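Xylose isomerase domain protein (Alicyclobacillus acidocaldarius subsp. acidocaldarius, PDB 3U0H) is of unestablished substrate and reaction, but folds as a xylose isomerase-like TIM barrel and is probably a sugar isomerase or a related enzyme. Local coordinates at residues 39-42 with 43-47; 117-120 with 121-124; 265-268 with 269-273. All coordinates share one frame; numbering follows the deposited sequence.

Contact 1: residues 39-42 with 43-47; sequences WLEA and EAERH
The amide N of A44 reaches the carbonyl O of L40 at 2.8 Å, and, one residue further on, the N of E45 meets the O of E41 at 2.9 Å; these are the firm i to i+4 bonds of the last turns of helix 37-47. Outside them lie a longer bond from R46 N to A42 O and a weak one from E43 N to W39 O. Among the side chains the hydrogen bond runs from H47 ND1 to E43 OE2, 2.5 Å. The carboxylate oxygen lies close to the imidazole plane, whereas the nitrogen comes from above the carboxylate plane, 50° out of it. E43 reaches this place because its chain bends at chi2 (79°). There H47 lies with one ring face over R46 CB. E41 and E45 run side by side, with E45 OE2 3.6 Å from E41 CG and the two carboxylates turned 49° apart. Packing joins this helix to its neighbours: L40, the buried residue, rests on F56, and A44, small enough for a close approach, on D49 of helix 49-57, while W39 meets the ring of Y21. The like charges E41 OE1 and E45 OE2, 4.3 Å apart, probably repel mildly, eased perhaps by the weak hydrogen bond of E41 OE1 to H38 and the long, weak ion pair of OE2 with R89; the acid of E43 would tend to stabilise a protonated H47.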
ATOM      1  N   TRP A  39      19.123  24.919  12.730  1.00 23.13           N
ATOM      2  CA  TRP A  39      20.155  25.868  12.355  1.00 24.42           C
ATOM      3  C   TRP A  39      19.934  26.321  10.953  1.00 25.52           C
ATOM      4  O   TRP A  39      19.966  27.515  10.645  1.00 26.07           O
ATOM      5  CB  TRP A  39      21.511  25.259  12.409  1.00 26.78           C
ATOM      6  CG  TRP A  39      22.037  24.811  13.732  1.00 28.69           C
ATOM      7  CD1 TRP A  39      21.356  24.151  14.812  1.00 28.77           C
ATOM      8  CD2 TRP A  39      23.446  24.915  14.145  1.00 29.46           C
ATOM      9  NE1 TRP A  39      22.237  23.849  15.827  1.00 30.41           N
ATOM     10  CE2 TRP A  39      23.534  24.295  15.480  1.00 31.41           C
ATOM     11  CE3 TRP A  39      24.582  25.436  13.566  1.00 28.50           C
ATOM     12  CZ2 TRP A  39      24.738  24.217  16.154  1.00 30.95           C
ATOM     13  CZ3 TRP A  39      25.789  25.374  14.266  1.00 29.33           C
ATOM     14  CH2 TRP A  39      25.865  24.774  15.521  1.00 30.00           C
ATOM     15  N   LEU A  40      19.680  25.357  10.078  1.00 25.94           N
ATOM     16  CA  LEU A  40      19.474  25.667   8.677  1.00 27.02           C
ATOM     17  C   LEU A  40      18.188  26.494   8.455  1.00 28.00           C
ATOM     18  O   LEU A  40      18.157  27.388   7.618  1.00 28.49           O
ATOM     19  CB  LEU A  40      19.423  24.367   7.872  1.00 26.64           C
ATOM     20  CG  LEU A  40      20.612  23.402   7.944  1.00 25.98           C
ATOM     21  CD1 LEU A  40      20.268  22.106   7.245  1.00 22.91           C
ATOM     22  CD2 LEU A  40      21.864  24.058   7.371  1.00 27.48           C
ATOM     23  N   GLU A  41      17.127  26.154   9.184  1.00 31.23           N
ATOM     24  CA  GLU A  41      15.848  26.870   9.156  1.00 32.34           C
ATOM     25  C   GLU A  41      15.954  28.338   9.580  1.00 35.95           C
ATOM     26  O   GLU A  41      15.306  29.197   8.981  1.00 37.70           O
ATOM     27  CB  GLU A  41      14.883  26.200  10.107  1.00 33.68           C
ATOM     28  CG  GLU A  41      13.452  26.640   9.924  1.00 39.22           C
ATOM     29  CD  GLU A  41      12.509  25.845  10.802  1.00 48.48           C
ATOM     30  OE1 GLU A  41      12.664  25.834  12.060  1.00 59.87           O
ATOM     31  OE2 GLU A  41      11.589  25.229  10.225  1.00 60.23           O
ATOM     32  N   ALA A  42      16.742  28.606  10.633  1.00 36.40           N
ATOM     33  CA  ALA A  42      17.022  29.977  11.130  1.00 34.73           C
ATOM     34  C   ALA A  42      17.640  30.804  10.025  1.00 35.09           C
ATOM     35  O   ALA A  42      17.200  31.907   9.759  1.00 34.75           O
ATOM     36  CB  ALA A  42      17.962  29.940  12.337  1.00 32.37           C
ATOM     37  N   GLU A  43      18.621  30.237   9.329  1.00 36.20           N
ATOM     38  CA  GLU A  43      19.188  30.887   8.129  1.00 38.99           C
ATOM     39  C   GLU A  43      18.192  31.006   6.956  1.00 41.67           C
ATOM     40  O   GLU A  43      18.030  32.089   6.386  1.00 43.77           O
ATOM     41  CB  GLU A  43      20.416  30.150   7.639  1.00 37.23           C
ATOM     42  CG  GLU A  43      21.226  30.956   6.652  1.00 42.47           C
ATOM     43  CD  GLU A  43      22.109  32.017   7.317  1.00 45.52           C
ATOM     44  OE1 GLU A  43      22.491  31.869   8.513  1.00 43.16           O
ATOM     45  OE2 GLU A  43      22.423  32.996   6.615  1.00 45.34           O
ATOM     46  N   ALA A  44      17.507  29.918   6.613  1.00 38.05           N
ATOM     47  CA  ALA A  44      16.572  29.974   5.493  1.00 40.62           C
ATOM     48  C   ALA A  44      15.597  31.140   5.703  1.00 41.80           C
ATOM     49  O   ALA A  44      15.348  31.925   4.786  1.00 44.28           O
ATOM     50  CB  ALA A  44      15.835  28.643   5.323  1.00 36.95           C
ATOM     51  N   GLU A  45      15.084  31.280   6.918  1.00 47.12           N
ATOM     52  CA  GLU A  45      14.192  32.391   7.250  1.00 50.85           C
ATOM     53  C   GLU A  45      14.817  33.771   7.069  1.00 51.35           C
ATOM     54  O   GLU A  45      14.182  34.685   6.546  1.00 52.11           O
ATOM     55  CB  GLU A  45      13.668  32.245   8.672  1.00 57.43           C
ATOM     56  CG  GLU A  45      12.658  31.115   8.808  1.00 67.61           C
ATOM     57  CD  GLU A  45      12.164  30.919  10.237  1.00 78.65           C
ATOM     58  OE1 GLU A  45      12.085  31.921  10.986  1.00 83.21           O
ATOM     59  OE2 GLU A  45      11.848  29.760  10.605  1.00 82.64           O
ATOM     60  N   ARG A  46      16.057  33.936   7.489  1.00 49.76           N
ATOM     61  CA  ARG A  46      16.667  35.250   7.407  1.00 48.08           C
ATOM     62  C   ARG A  46      16.988  35.568   5.982  1.00 43.16           C
ATOM     63  O   ARG A  46      16.699  36.650   5.516  1.00 43.45           O
ATOM     64  CB  ARG A  46      17.907  35.341   8.296  1.00 53.33           C
ATOM     65  CG  ARG A  46      17.516  35.362   9.778  1.00 57.06           C
ATOM     66  CD  ARG A  46      18.653  35.154  10.779  1.00 60.22           C
ATOM     67  NE  ARG A  46      19.950  35.798  10.483  1.00 65.67           N
ATOM     68  CZ  ARG A  46      20.171  37.016   9.971  1.00 64.97           C
ATOM     69  NH1 ARG A  46      19.180  37.847   9.648  1.00 66.88           N
ATOM     70  NH2 ARG A  46      21.431  37.415   9.789  1.00 62.87           N
ATOM     71  N   HIS A  47      17.523  34.600   5.266  1.00 42.87           N
ATOM     72  CA  HIS A  47      18.154  34.878   3.975  1.00 42.44           C
ATOM     73  C   HIS A  47      17.642  34.074   2.782  1.00 42.25           C
ATOM     74  O   HIS A  47      18.228  34.179   1.716  1.00 40.60           O
ATOM     75  CB  HIS A  47      19.684  34.710   4.110  1.00 43.98           C
ATOM     76  CG  HIS A  47      20.336  35.607   5.166  1.00 47.14           C
ATOM     77  ND1 HIS A  47      21.127  35.114   6.150  1.00 50.43           N
ATOM     78  CD2 HIS A  47      20.306  36.995   5.352  1.00 46.97           C
ATOM     79  CE1 HIS A  47      21.580  36.124   6.924  1.00 47.67           C
ATOM     80  NE2 HIS A  47      21.079  37.278   6.436  1.00 48.23           N
TER

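Contact 2: residues 117-120 with 121-124; sequences ISQL and ARRI
Q119 lays its amide flat over the guanidinium of R123, one turn further along helix 113-131. The planes are only 5° apart, and OE1 sits above the middle of the group, 3.4 Å from R123 CZ, so this is a stack in which the amide oxygen faces the positive charge. With CG anti to the backbone N (chi1 -178°) and the chain extended beyond it, Q119 runs alongside R123 and brings its flat end level with the guanidinium; a glutamine suits the place, being polar and planar without a charge of its own. Its CG also approaches R122 NH2 at 3.8 Å, where amide and guanidinium are turned 71° apart. Both arginines are held by E76, and R123 NH1 is further bound by the carbonyl O of D74. In the TIM barrel this long helix follows the barrel strand 100-104 and packs beside helix 159-169. On the side turned to helix 159-169 and its flanking loops, L120 crosses I124, its CG 3.8 Å from I124 CD1; branched aliphatic chains fill this buried side, where I124 also meets F165 and I169. A121, a residue with no more than a methyl to place, fits against A168. Beneath them the backbone bonds include R123 N to Q119 O, 3.0 Å. R122 NE pairs with E167 of the second subunit, whose P113 and T164 pack on I117 and S118.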
ATOM      1  N   ILE A 117       3.369   2.238  21.787  1.00 19.37           N
ATOM      2  CA  ILE A 117       4.029   1.516  20.707  1.00 18.90           C
ATOM      3  C   ILE A 117       3.197   1.581  19.443  1.00 18.61           C
ATOM      4  O   ILE A 117       3.756   1.790  18.380  1.00 17.42           O
ATOM      5  CB  ILE A 117       4.311   0.016  21.043  1.00 17.61           C
ATOM      6  CG1 ILE A 117       5.228  -0.070  22.260  1.00 18.12           C
ATOM      7  CG2 ILE A 117       4.964  -0.704  19.901  1.00 18.66           C
ATOM      8  CD1 ILE A 117       5.655  -1.481  22.726  1.00 18.40           C
ATOM      9  N   SER A 118       1.882   1.425  19.542  1.00 18.19           N
ATOM     10  CA  SER A 118       1.049   1.448  18.347  1.00 18.14           C
ATOM     11  C   SER A 118       1.028   2.840  17.665  1.00 20.58           C
ATOM     12  O   SER A 118       1.155   2.929  16.418  1.00 19.20           O
ATOM     13  CB  SER A 118      -0.384   1.078  18.682  1.00 18.94           C
ATOM     14  OG  SER A 118      -0.473  -0.189  19.282  1.00 17.00           O
ATOM     15  N   GLN A 119       0.865   3.909  18.480  1.00 18.21           N
ATOM     16  CA  GLN A 119       0.800   5.227  17.924  1.00 18.72           C
ATOM     17  C   GLN A 119       2.166   5.546  17.293  1.00 18.94           C
ATOM     18  O   GLN A 119       2.256   6.108  16.169  1.00 18.39           O
ATOM     19  CB  GLN A 119       0.445   6.278  18.978  1.00 17.79           C
ATOM     20  CG  GLN A 119       0.328   7.635  18.373  1.00 19.02           C
ATOM     21  CD  GLN A 119      -0.018   8.738  19.369  1.00 19.84           C
ATOM     22  OE1 GLN A 119       0.875   9.434  19.921  1.00 20.98           O
ATOM     23  NE2 GLN A 119      -1.287   8.940  19.554  1.00 16.34           N
ATOM     24  N   LEU A 120       3.214   5.235  18.026  1.00 17.78           N
ATOM     25  CA  LEU A 120       4.530   5.549  17.517  1.00 20.35           C
ATOM     26  C   LEU A 120       4.811   4.778  16.159  1.00 20.18           C
ATOM     27  O   LEU A 120       5.347   5.351  15.213  1.00 19.03           O
ATOM     28  CB  LEU A 120       5.593   5.312  18.596  1.00 18.68           C
ATOM     29  CG  LEU A 120       7.014   5.656  18.181  1.00 18.85           C
ATOM     30  CD1 LEU A 120       7.162   7.142  18.040  1.00 18.66           C
ATOM     31  CD2 LEU A 120       8.042   5.091  19.167  1.00 19.15           C
ATOM     32  N   ALA A 121       4.406   3.509  16.071  1.00 20.87           N
ATOM     33  CA  ALA A 121       4.549   2.701  14.828  1.00 20.45           C
ATOM     34  C   ALA A 121       3.846   3.423  13.694  1.00 19.87           C
ATOM     35  O   ALA A 121       4.400   3.594  12.594  1.00 21.02           O
ATOM     36  CB  ALA A 121       3.969   1.286  14.971  1.00 18.04           C
ATOM     37  N   ARG A 122       2.648   3.891  13.956  1.00 19.90           N
ATOM     38  CA  ARG A 122       1.838   4.484  12.885  1.00 20.81           C
ATOM     39  C   ARG A 122       2.385   5.833  12.403  1.00 21.16           C
ATOM     40  O   ARG A 122       2.291   6.170  11.247  1.00 23.88           O
ATOM     41  CB  ARG A 122       0.379   4.597  13.321  1.00 20.03           C
ATOM     42  CG  ARG A 122      -0.539   5.251  12.285  1.00 20.52           C
ATOM     43  CD  ARG A 122      -0.688   6.753  12.490  1.00 22.12           C
ATOM     44  NE  ARG A 122      -1.161   7.182  13.820  1.00 21.87           N
ATOM     45  CZ  ARG A 122      -1.295   8.458  14.213  1.00 23.93           C
ATOM     46  NH1 ARG A 122      -0.952   9.479  13.422  1.00 23.80           N
ATOM     47  NH2 ARG A 122      -1.785   8.718  15.419  1.00 25.37           N
ATOM     48  N   ARG A 123       2.928   6.625  13.303  1.00 21.92           N
ATOM     49  CA  ARG A 123       3.424   7.971  12.950  1.00 20.33           C
ATOM     50  C   ARG A 123       4.763   7.931  12.198  1.00 19.68           C
ATOM     51  O   ARG A 123       5.042   8.773  11.356  1.00 19.61           O
ATOM     52  CB  ARG A 123       3.581   8.811  14.229  1.00 20.87           C
ATOM     53  CG  ARG A 123       2.273   9.262  14.841  1.00 22.02           C
ATOM     54  CD  ARG A 123       2.478  10.124  16.072  1.00 21.03           C
ATOM     55  NE  ARG A 123       1.257  10.744  16.545  1.00 20.32           N
ATOM     56  CZ  ARG A 123       1.216  11.705  17.479  1.00 21.14           C
ATOM     57  NH1 ARG A 123       2.360  12.190  18.033  1.00 21.50           N
ATOM     58  NH2 ARG A 123       0.046  12.198  17.865  1.00 19.52           N
ATOM     59  N   ILE A 124       5.592   6.976  12.565  1.00 18.30           N
ATOM     60  CA  ILE A 124       6.863   6.721  11.898  1.00 18.23           C
ATOM     61  C   ILE A 124       6.600   6.228  10.492  1.00 18.24           C
ATOM     62  O   ILE A 124       7.308   6.609   9.565  1.00 19.56           O
ATOM     63  CB  ILE A 124       7.741   5.697  12.681  1.00 18.11           C
ATOM     64  CG1 ILE A 124       8.199   6.327  14.029  1.00 18.03           C
ATOM     65  CG2 ILE A 124       8.972   5.304  11.859  1.00 16.47           C
ATOM     66  CD1 ILE A 124       9.079   5.476  14.943  1.00 15.54           C
TER

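Contact 3: residues 265-268 with 269-273; sequences ARLV and RERLE
L267 lays its branched end on the side chain of R271, one turn along helix 261-280. CG lies 3.7 Å from R271 NE, and CD2 stands over one face of the guanidinium, 3.8 Å from NH2. The flat face of an arginine accepts a methyl group while its N-H bonds point outward in the plane, here from NH1 to the carboxylate of D226 and the carbonyl O of P224. R271 gets there with CG anti to the carbonyl carbon (chi1 -75°) and a chain extended as far as NE. Cut back to an alanine, R271 would probably leave one side of L267 without its cover and D226 without its charged mate. Alongside, V268 and L272 point the same way, CG1 and CG 4.0 Å apart, two buried aliphatic residues on the face where L272 rests on P6 of strand 5-8. This is the closing helix of the eight-stranded TIM barrel, following strand 246-249 and lying against the first strand. On the other side the CG of R266 touches E270 OE2 at 3.5 Å; the charged end of R266 goes instead to E262. R269 carries its guanidinium to E273 in a salt bridge, NH2 to OE2 3.1 Å, in which E273 OE2 is met on its syn side but 32° out of the carboxylate plane, while R269 NE is fixed by the carbonyl O of T28. In the backbone, L272 N lies 2.7 Å from V268 O, and A265 O also bonds the hydroxyl of Y30.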
ATOM      1  N   ALA A 265      38.223  18.860  16.098  1.00 25.83           N
ATOM      2  CA  ALA A 265      37.774  18.552  14.768  1.00 24.18           C
ATOM      3  C   ALA A 265      38.873  17.852  13.957  1.00 24.39           C
ATOM      4  O   ALA A 265      38.627  16.779  13.406  1.00 24.58           O
ATOM      5  CB  ALA A 265      37.284  19.825  14.079  1.00 24.30           C
ATOM      6  N   ARG A 266      40.073  18.441  13.890  1.00 24.75           N
ATOM      7  CA  ARG A 266      41.189  17.877  13.106  1.00 26.19           C
ATOM      8  C   ARG A 266      41.629  16.524  13.622  1.00 26.41           C
ATOM      9  O   ARG A 266      41.805  15.592  12.840  1.00 27.02           O
ATOM     10  CB  ARG A 266      42.377  18.840  13.079  1.00 28.00           C
ATOM     11  CG  ARG A 266      43.471  18.495  12.067  1.00 31.45           C
ATOM     12  CD  ARG A 266      44.622  19.531  12.062  1.00 34.67           C
ATOM     13  NE  ARG A 266      44.150  20.926  12.242  1.00 34.99           N
ATOM     14  CZ  ARG A 266      43.684  21.714  11.266  1.00 33.88           C
ATOM     15  NH1 ARG A 266      43.644  21.298   9.993  1.00 32.08           N
ATOM     16  NH2 ARG A 266      43.262  22.943  11.570  1.00 36.33           N
ATOM     17  N   LEU A 267      41.770  16.403  14.942  1.00 28.24           N
ATOM     18  CA  LEU A 267      42.215  15.144  15.571  1.00 30.62           C
ATOM     19  C   LEU A 267      41.289  13.955  15.297  1.00 28.44           C
ATOM     20  O   LEU A 267      41.738  12.852  15.024  1.00 27.78           O
ATOM     21  CB  LEU A 267      42.387  15.303  17.085  1.00 32.11           C
ATOM     22  CG  LEU A 267      43.153  14.154  17.750  1.00 35.10           C
ATOM     23  CD1 LEU A 267      44.534  13.949  17.118  1.00 34.72           C
ATOM     24  CD2 LEU A 267      43.278  14.402  19.255  1.00 36.42           C
ATOM     25  N   VAL A 268      39.996  14.168  15.368  1.00 27.25           N
ATOM     26  CA  VAL A 268      39.058  13.048  15.171  1.00 27.09           C
ATOM     27  C   VAL A 268      38.931  12.683  13.663  1.00 26.01           C
ATOM     28  O   VAL A 268      38.782  11.515  13.318  1.00 26.99           O
ATOM     29  CB  VAL A 268      37.683  13.394  15.824  1.00 27.53           C
ATOM     30  CG1 VAL A 268      36.619  12.320  15.532  1.00 27.55           C
ATOM     31  CG2 VAL A 268      37.861  13.620  17.312  1.00 25.41           C
ATOM     32  N   ARG A 269      38.976  13.678  12.772  1.00 26.07           N
ATOM     33  CA  ARG A 269      39.064  13.422  11.315  1.00 26.81           C
ATOM     34  C   ARG A 269      40.211  12.464  11.020  1.00 26.45           C
ATOM     35  O   ARG A 269      39.991  11.501  10.317  1.00 22.06           O
ATOM     36  CB  ARG A 269      39.362  14.685  10.487  1.00 26.58           C
ATOM     37  CG  ARG A 269      38.708  14.667   9.128  1.00 25.81           C
ATOM     38  CD  ARG A 269      39.599  14.935   7.948  1.00 29.11           C
ATOM     39  NE  ARG A 269      40.542  15.983   8.212  1.00 32.93           N
ATOM     40  CZ  ARG A 269      41.866  15.877   8.194  1.00 34.57           C
ATOM     41  NH1 ARG A 269      42.569  16.941   8.513  1.00 38.75           N
ATOM     42  NH2 ARG A 269      42.492  14.756   7.883  1.00 33.43           N
ATOM     43  N   GLU A 270      41.410  12.806  11.530  1.00 25.83           N
ATOM     44  CA  GLU A 270      42.625  11.970  11.435  1.00 28.07           C
ATOM     45  C   GLU A 270      42.399  10.641  12.069  1.00 25.76           C
ATOM     46  O   GLU A 270      42.705   9.618  11.517  1.00 23.89           O
ATOM     47  CB  GLU A 270      43.825  12.592  12.149  1.00 29.05           C
ATOM     48  CG  GLU A 270      44.549  13.644  11.341  1.00 34.48           C
ATOM     49  CD  GLU A 270      45.428  14.585  12.194  1.00 38.99           C
ATOM     50  OE1 GLU A 270      45.923  14.198  13.300  1.00 41.93           O
ATOM     51  OE2 GLU A 270      45.594  15.744  11.748  1.00 40.20           O
ATOM     52  N   ARG A 271      41.869  10.656  13.264  1.00 26.18           N
ATOM     53  CA  ARG A 271      41.612   9.406  13.910  1.00 27.77           C
ATOM     54  C   ARG A 271      40.635   8.502  13.140  1.00 29.03           C
ATOM     55  O   ARG A 271      40.827   7.293  13.075  1.00 28.35           O
ATOM     56  CB  ARG A 271      41.126   9.678  15.296  1.00 26.99           C
ATOM     57  CG  ARG A 271      42.258  10.099  16.208  1.00 25.58           C
ATOM     58  CD  ARG A 271      41.698  10.266  17.607  1.00 25.99           C
ATOM     59  NE  ARG A 271      42.660  10.619  18.646  1.00 24.87           N
ATOM     60  CZ  ARG A 271      42.377  10.554  19.942  1.00 25.53           C
ATOM     61  NH1 ARG A 271      41.170  10.151  20.351  1.00 23.96           N
ATOM     62  NH2 ARG A 271      43.283  10.935  20.833  1.00 25.66           N
ATOM     63  N   LEU A 272      39.617   9.086  12.531  1.00 30.35           N
ATOM     64  CA  LEU A 272      38.606   8.282  11.826  1.00 31.08           C
ATOM     65  C   LEU A 272      39.091   7.813  10.463  1.00 28.39           C
ATOM     66  O   LEU A 272      38.780   6.709  10.074  1.00 28.76           O
ATOM     67  CB  LEU A 272      37.277   9.044  11.675  1.00 31.52           C
ATOM     68  CG  LEU A 272      36.540   9.286  12.992  1.00 33.53           C
ATOM     69  CD1 LEU A 272      35.128   9.773  12.732  1.00 32.22           C
ATOM     70  CD2 LEU A 272      36.564   8.028  13.856  1.00 34.37           C
ATOM     71  N   GLU A 273      39.858   8.619   9.740  1.00 27.51           N
ATOM     72  CA  GLU A 273      40.401   8.117   8.473  1.00 28.95           C
ATOM     73  C   GLU A 273      41.223   6.883   8.753  1.00 27.10           C
ATOM     74  O   GLU A 273      41.165   5.965   7.992  1.00 26.18           O
ATOM     75  CB  GLU A 273      41.256   9.130   7.749  1.00 28.56           C
ATOM     76  CG  GLU A 273      40.504  10.349   7.287  1.00 27.79           C
ATOM     77  CD  GLU A 273      41.433  11.528   7.083  1.00 29.37           C
ATOM     78  OE1 GLU A 273      42.583  11.504   7.587  1.00 31.27           O
ATOM     79  OE2 GLU A 273      41.015  12.507   6.417  1.00 30.59           O
TER

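How the contacts relate
All three contacts are single stretches of helix in one TIM barrel, and none touches another. Contacts 1 and 3 come nearest, about 13 Å between closest atoms and 29 Å between centres; contacts 1 and 2 have centres 30 Å apart. Contacts 2 and 3 lie on opposite sides of the chain's centre, 38 Å between centres, and each centre stands roughly 18 to 21 Å from the middle of the chain, in keeping with helices around the barrel. Contact 2 alone meets another subunit, and a glycerol, probably from the crystallisation liquor, lies about 3 Å from the side chain of R122. None of the three can be tied to an active site, which is not established for this protein.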